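Local coordinates for protein nucleoporin NUP170 (Chaetomium thermophilum, PDB 5HAX) that probably serves as a structural scaffold nucleoporin of the nuclear pore complex, joining an N-terminal beta-propeller to a helical C-terminal region, at residues 625-639 / 676-690. Numbering follows the deposited sequence.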
loop_
_atom_site.group_PDB
_atom_site.type_symbol
_atom_site.label_atom_id
_atom_site.label_comp_id
_atom_site.label_asym_id
_atom_site.label_seq_id
_atom_site.Cartn_x
_atom_site.Cartn_y
_atom_site.Cartn_z
ATOM N N LEU A 625 -12.554 -0.911 17.168
ATOM C CA LEU A 625 -13.751 -1.651 17.555
ATOM C C LEU A 625 -15.004 -0.801 17.405
ATOM O O LEU A 625 -16.074 -1.327 17.073
ATOM C CB LEU A 625 -13.614 -2.152 18.993
ATOM C CG LEU A 625 -12.575 -3.253 19.213
ATOM C CD1 LEU A 625 -12.303 -3.444 20.698
ATOM C CD2 LEU A 625 -13.025 -4.561 18.577
ATOM N N VAL A 626 -14.894 0.509 17.635
ATOM C CA VAL A 626 -16.051 1.393 17.510
ATOM C C VAL A 626 -16.515 1.455 16.060
ATOM O O VAL A 626 -17.700 1.260 15.764
ATOM C CB VAL A 626 -15.712 2.794 18.052
ATOM C CG1 VAL A 626 -16.814 3.796 17.708
ATOM C CG2 VAL A 626 -15.492 2.740 19.557
ATOM N N THR A 627 -15.594 1.742 15.137
ATOM C CA THR A 627 -15.967 1.865 13.731
ATOM C C THR A 627 -16.553 0.563 13.199
ATOM O O THR A 627 -17.539 0.576 12.454
ATOM C CB THR A 627 -14.757 2.283 12.895
ATOM O OG1 THR A 627 -13.735 1.284 12.996
ATOM C CG2 THR A 627 -14.207 3.620 13.373
ATOM N N ILE A 628 -15.957 -0.573 13.570
ATOM C CA ILE A 628 -16.493 -1.864 13.147
ATOM C C ILE A 628 -17.927 -2.019 13.636
ATOM O O ILE A 628 -18.823 -2.405 12.878
ATOM C CB ILE A 628 -15.596 -3.009 13.654
ATOM C CG1 ILE A 628 -14.230 -2.953 12.967
ATOM C CG2 ILE A 628 -16.255 -4.365 13.401
ATOM C CD1 ILE A 628 -13.208 -3.896 13.562
ATOM N N GLN A 629 -18.163 -1.709 14.915
ATOM C CA GLN A 629 -19.506 -1.823 15.473
ATOM C C GLN A 629 -20.484 -0.903 14.753
ATOM O O GLN A 629 -21.612 -1.305 14.443
ATOM C CB GLN A 629 -19.480 -1.502 16.966
ATOM C CG GLN A 629 -20.851 -1.527 17.617
ATOM C CD GLN A 629 -20.782 -1.373 19.121
ATOM O OE1 GLN A 629 -21.420 -2.122 19.861
ATOM N NE2 GLN A 629 -20.013 -0.396 19.582
ATOM N N GLU A 630 -20.074 0.338 14.489
ATOM C CA GLU A 630 -20.938 1.260 13.760
ATOM C C GLU A 630 -21.295 0.706 12.389
ATOM O O GLU A 630 -22.455 0.775 11.964
ATOM C CB GLU A 630 -20.255 2.621 13.624
ATOM C CG GLU A 630 -20.125 3.386 14.931
ATOM C CD GLU A 630 -19.373 4.694 14.765
ATOM O OE1 GLU A 630 -18.952 5.001 13.629
ATOM O OE2 GLU A 630 -19.200 5.413 15.771
ATOM N N ASN A 631 -20.310 0.145 11.681
ATOM C CA ASN A 631 -20.576 -0.430 10.367
ATOM C C ASN A 631 -21.556 -1.593 10.461
ATOM O O ASN A 631 -22.486 -1.695 9.652
ATOM C CB ASN A 631 -19.269 -0.887 9.716
ATOM C CG ASN A 631 -18.407 0.274 9.255
ATOM O OD1 ASN A 631 -18.896 1.384 9.045
ATOM N ND2 ASN A 631 -17.115 0.018 9.083
ATOM N N VAL A 632 -21.362 -2.484 11.437
ATOM C CA VAL A 632 -22.284 -3.603 11.615
ATOM C C VAL A 632 -23.684 -3.091 11.922
ATOM O O VAL A 632 -24.679 -3.606 11.398
ATOM C CB VAL A 632 -21.773 -4.543 12.725
ATOM C CG1 VAL A 632 -22.820 -5.602 13.069
ATOM C CG2 VAL A 632 -20.466 -5.206 12.305
ATOM N N GLU A 633 -23.786 -2.066 12.771
ATOM C CA GLU A 633 -25.094 -1.551 13.163
ATOM C C GLU A 633 -25.801 -0.868 11.999
ATOM O O GLU A 633 -27.015 -1.025 11.827
ATOM C CB GLU A 633 -24.943 -0.589 14.340
ATOM C CG GLU A 633 -24.663 -1.283 15.667
ATOM C CD GLU A 633 -25.839 -2.118 16.153
ATOM O OE1 GLU A 633 -25.654 -2.916 17.095
ATOM O OE2 GLU A 633 -26.947 -1.979 15.593
ATOM N N ARG A 634 -25.065 -0.097 11.193
ATOM C CA ARG A 634 -25.676 0.525 10.021
ATOM C C ARG A 634 -26.177 -0.529 9.042
ATOM O O ARG A 634 -27.215 -0.344 8.394
ATOM C CB ARG A 634 -24.687 1.469 9.336
ATOM C CG ARG A 634 -24.701 2.885 9.894
ATOM C CD ARG A 634 -24.364 3.922 8.829
ATOM N NE ARG A 634 -25.359 3.967 7.759
ATOM C CZ ARG A 634 -25.474 4.958 6.878
ATOM N NH1 ARG A 634 -26.409 4.908 5.937
ATOM N NH2 ARG A 634 -24.659 6.005 6.936
ATOM N N LEU A 635 -25.453 -1.643 8.920
ATOM C CA LEU A 635 -25.935 -2.754 8.107
ATOM C C LEU A 635 -27.227 -3.325 8.681
ATOM O O LEU A 635 -28.193 -3.570 7.951
ATOM C CB LEU A 635 -24.859 -3.838 8.009
ATOM C CG LEU A 635 -25.260 -5.153 7.332
ATOM C CD1 LEU A 635 -25.758 -4.916 5.911
ATOM C CD2 LEU A 635 -24.089 -6.123 7.337
ATOM N N ARG A 636 -27.262 -3.536 9.998
ATOM C CA ARG A 636 -28.477 -4.020 10.645
ATOM C C ARG A 636 -29.628 -3.040 10.456
ATOM O O ARG A 636 -30.749 -3.435 10.112
ATOM C CB ARG A 636 -28.214 -4.258 12.131
ATOM C CG ARG A 636 -27.706 -5.651 12.446
ATOM C CD ARG A 636 -27.038 -5.717 13.812
ATOM N NE ARG A 636 -27.846 -5.114 14.868
ATOM C CZ ARG A 636 -28.965 -5.641 15.354
ATOM N NH1 ARG A 636 -29.625 -5.018 16.321
ATOM N NH2 ARG A 636 -29.433 -6.784 14.871
ATOM N N ASN A 637 -29.367 -1.750 10.678
ATOM C CA ASN A 637 -30.393 -0.734 10.481
ATOM C C ASN A 637 -30.932 -0.764 9.057
ATOM O O ASN A 637 -32.128 -0.551 8.832
ATOM C CB ASN A 637 -29.822 0.645 10.810
ATOM C CG ASN A 637 -30.823 1.760 10.590
ATOM O OD1 ASN A 637 -32.018 1.599 10.840
ATOM N ND2 ASN A 637 -30.338 2.900 10.109
ATOM N N PHE A 638 -30.061 -1.031 8.080
ATOM C CA PHE A 638 -30.501 -1.080 6.689
ATOM C C PHE A 638 -31.440 -2.254 6.447
ATOM O O PHE A 638 -32.425 -2.125 5.710
ATOM C CB PHE A 638 -29.289 -1.163 5.760
ATOM C CG PHE A 638 -29.642 -1.481 4.336
ATOM C CD1 PHE A 638 -30.094 -0.489 3.481
ATOM C CD2 PHE A 638 -29.526 -2.774 3.851
ATOM C CE1 PHE A 638 -30.422 -0.779 2.171
ATOM C CE2 PHE A 638 -29.852 -3.070 2.543
ATOM C CZ PHE A 638 -30.300 -2.071 1.701
ATOM N N LEU A 639 -31.152 -3.406 7.055
ATOM C CA LEU A 639 -32.010 -4.572 6.870
ATOM C C LEU A 639 -33.365 -4.376 7.540
ATOM O O LEU A 639 -34.391 -4.831 7.021
ATOM C CB LEU A 639 -31.317 -5.823 7.412
ATOM C CG LEU A 639 -29.980 -6.194 6.762
ATOM C CD1 LEU A 639 -29.400 -7.441 7.412
ATOM C CD2 LEU A 639 -30.129 -6.398 5.259
ATOM N N GLN A 676 -28.281 -12.369 10.531
ATOM C CA GLN A 676 -28.729 -11.247 11.346
ATOM C C GLN A 676 -28.535 -11.521 12.832
ATOM O O GLN A 676 -28.238 -10.596 13.597
ATOM C CB GLN A 676 -30.194 -10.935 11.041
ATOM C CG GLN A 676 -30.409 -10.342 9.657
ATOM C CD GLN A 676 -31.864 -10.037 9.367
ATOM O OE1 GLN A 676 -32.317 -8.904 9.534
ATOM N NE2 GLN A 676 -32.604 -11.046 8.923
ATOM N N LYS A 677 -28.692 -12.775 13.260
ATOM C CA LYS A 677 -28.408 -13.118 14.649
ATOM C C LYS A 677 -26.920 -13.014 14.955
ATOM O O LYS A 677 -26.541 -12.681 16.083
ATOM C CB LYS A 677 -28.917 -14.525 14.959
ATOM C CG LYS A 677 -30.395 -14.583 15.313
ATOM C CD LYS A 677 -30.655 -13.982 16.687
ATOM C CE LYS A 677 -32.137 -13.933 17.009
ATOM N NZ LYS A 677 -32.391 -13.264 18.313
ATOM N N LEU A 678 -26.065 -13.299 13.971
ATOM C CA LEU A 678 -24.633 -13.121 14.175
ATOM C C LEU A 678 -24.278 -11.643 14.273
ATOM O O LEU A 678 -23.401 -11.261 15.056
ATOM C CB LEU A 678 -23.858 -13.791 13.039
ATOM C CG LEU A 678 -22.331 -13.706 13.110
ATOM C CD1 LEU A 678 -21.806 -14.334 14.392
ATOM C CD2 LEU A 678 -21.712 -14.373 11.892
ATOM N N MET A 679 -24.961 -10.796 13.499
ATOM C CA MET A 679 -24.687 -9.362 13.539
ATOM C C MET A 679 -24.962 -8.788 14.923
ATOM O O MET A 679 -24.124 -8.076 15.489
ATOM C CB MET A 679 -25.525 -8.639 12.486
ATOM C CG MET A 679 -25.107 -8.919 11.055
ATOM S SD MET A 679 -26.177 -8.090 9.868
ATOM C CE MET A 679 -26.412 -9.391 8.661
ATOM N N GLU A 680 -26.137 -9.080 15.486
ATOM C CA GLU A 680 -26.448 -8.577 16.820
ATOM C C GLU A 680 -25.499 -9.167 17.854
ATOM O O GLU A 680 -25.094 -8.483 18.799
ATOM C CB GLU A 680 -27.905 -8.875 17.180
ATOM C CG GLU A 680 -28.243 -10.348 17.337
ATOM C CD GLU A 680 -29.665 -10.571 17.820
ATOM O OE1 GLU A 680 -30.577 -9.858 17.347
ATOM O OE2 GLU A 680 -29.871 -11.452 18.679
ATOM N N SER A 681 -25.120 -10.436 17.682
ATOM C CA SER A 681 -24.138 -11.044 18.573
ATOM C C SER A 681 -22.780 -10.364 18.443
ATOM O O SER A 681 -22.068 -10.190 19.439
ATOM C CB SER A 681 -24.020 -12.539 18.277
ATOM O OG SER A 681 -23.070 -13.152 19.129
ATOM N N ILE A 682 -22.402 -9.974 17.222
ATOM C CA ILE A 682 -21.148 -9.249 17.023
ATOM C C ILE A 682 -21.185 -7.922 17.771
ATOM O O ILE A 682 -20.225 -7.547 18.455
ATOM C CB ILE A 682 -20.881 -9.040 15.520
ATOM C CG1 ILE A 682 -20.449 -10.355 14.864
ATOM C CG2 ILE A 682 -19.793 -7.986 15.299
ATOM C CD1 ILE A 682 -20.577 -10.348 13.352
ATOM N N SER A 683 -22.293 -7.190 17.646
ATOM C CA SER A 683 -22.404 -5.898 18.315
ATOM C C SER A 683 -22.391 -6.062 19.830
ATOM O O SER A 683 -21.724 -5.299 20.538
ATOM C CB SER A 683 -23.675 -5.181 17.860
ATOM O OG SER A 683 -23.739 -3.876 18.404
ATOM N N GLU A 684 -23.126 -7.051 20.345
ATOM C CA GLU A 684 -23.081 -7.337 21.777
ATOM C C GLU A 684 -21.672 -7.709 22.215
ATOM O O GLU A 684 -21.191 -7.236 23.252
ATOM C CB GLU A 684 -24.055 -8.465 22.121
ATOM C CG GLU A 684 -25.522 -8.091 21.995
ATOM C CD GLU A 684 -26.446 -9.258 22.274
ATOM O OE1 GLU A 684 -25.960 -10.301 22.760
ATOM O OE2 GLU A 684 -27.659 -9.134 22.008
ATOM N N GLY A 685 -20.996 -8.559 21.440
ATOM C CA GLY A 685 -19.641 -8.950 21.791
ATOM C C GLY A 685 -18.688 -7.771 21.843
ATOM O O GLY A 685 -17.864 -7.665 22.756
ATOM N N ILE A 686 -18.787 -6.865 20.869
ATOM C CA ILE A 686 -17.911 -5.698 20.857
ATOM C C ILE A 686 -18.218 -4.791 22.044
ATOM O O ILE A 686 -17.303 -4.291 22.709
ATOM C CB ILE A 686 -18.038 -4.948 19.518
ATOM C CG1 ILE A 686 -17.408 -5.776 18.393
ATOM C CG2 ILE A 686 -17.355 -3.585 19.598
ATOM C CD1 ILE A 686 -17.701 -5.253 17.001
ATOM N N SER A 687 -19.502 -4.557 22.323
ATOM C CA SER A 687 -19.870 -3.752 23.485
ATOM C C SER A 687 -19.318 -4.356 24.768
ATOM O O SER A 687 -18.884 -3.630 25.670
ATOM C CB SER A 687 -21.390 -3.617 23.574
ATOM O OG SER A 687 -21.851 -2.501 22.833
ATOM N N PHE A 688 -19.321 -5.687 24.865
ATOM C CA PHE A 688 -18.790 -6.345 26.052
ATOM C C PHE A 688 -17.297 -6.085 26.213
ATOM O O PHE A 688 -16.821 -5.833 27.326
ATOM C CB PHE A 688 -19.064 -7.846 25.980
ATOM C CG PHE A 688 -18.225 -8.653 26.922
ATOM C CD1 PHE A 688 -17.130 -9.363 26.459
ATOM C CD2 PHE A 688 -18.519 -8.688 28.274
ATOM C CE1 PHE A 688 -16.352 -10.103 27.325
ATOM C CE2 PHE A 688 -17.745 -9.425 29.145
ATOM C CZ PHE A 688 -16.661 -10.133 28.670
ATOM N N VAL A 689 -16.538 -6.151 25.115
ATOM C CA VAL A 689 -15.100 -5.919 25.197
ATOM C C VAL A 689 -14.817 -4.473 25.587
ATOM O O VAL A 689 -13.907 -4.196 26.378
ATOM C CB VAL A 689 -14.424 -6.288 23.862
ATOM C CG1 VAL A 689 -12.945 -5.909 23.880
ATOM C CG2 VAL A 689 -14.587 -7.776 23.577
ATOM N N LEU A 690 -15.583 -3.529 25.036
ATOM C CA LEU A 690 -15.394 -2.125 25.384
ATOM C C LEU A 690 -15.712 -1.879 26.851
ATOM O O LEU A 690 -14.969 -1.178 27.548
ATOM C CB LEU A 690 -16.266 -1.244 24.490
ATOM C CG LEU A 690 -15.875 -1.189 23.012
ATOM C CD1 LEU A 690 -16.944 -0.471 22.203
ATOM C CD2 LEU A 690 -14.527 -0.506 22.838
#
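Glu633 reaches Ser683 by a bend in its chain: CG is anti to the carbonyl carbon, and chi2 (-67°) turns the carboxylate across to the other helix, while Ser683 OG lies anti to its own backbone N (chi1 -175°), facing the carboxylate. Ser683 OG donates to the anti lone pair of Glu633 OE1 at 2.5 Å, a hydrogen bond across helices that run antiparallel at 150°, their axes 9.6 Å apart at closest approach. The other oxygen, Glu633 OE2, receives a weak but nearly straight bond from Arg636 NE (3.3 Å), part of a salt bridge one turn along the same helix. Bent at chi3, Arg636 slides past Met679 in the opposite direction, its CD 3.5 Å from Met679 CB, and lays one guanidinium face over Glu680 CB, off-centre toward the rim. Met679 is a knob among Val632, Leu635, Arg636 and Leu639; its SD meets Leu635 CD2 at 3.8 Å, and Leu591 and Leu595 of helix 586-599 also touch it. Farther along, Leu625 CB packs on Ile686 CG2 at 4.1 Å, and Gln629 is the knob among Ser683, Ile686, Ser687 and Leu690. With the carboxylate cut back to an alanine here, Ser683 OG would probably lose this acceptor and Arg636 a partner that limits its turning. Within the helical C-terminal region, helices 622-640 and 663-694 thus meet along an apolar seam with a polar flank, where one carboxylate, probably charged, ties a serine across the interface to an arginine on its own helix.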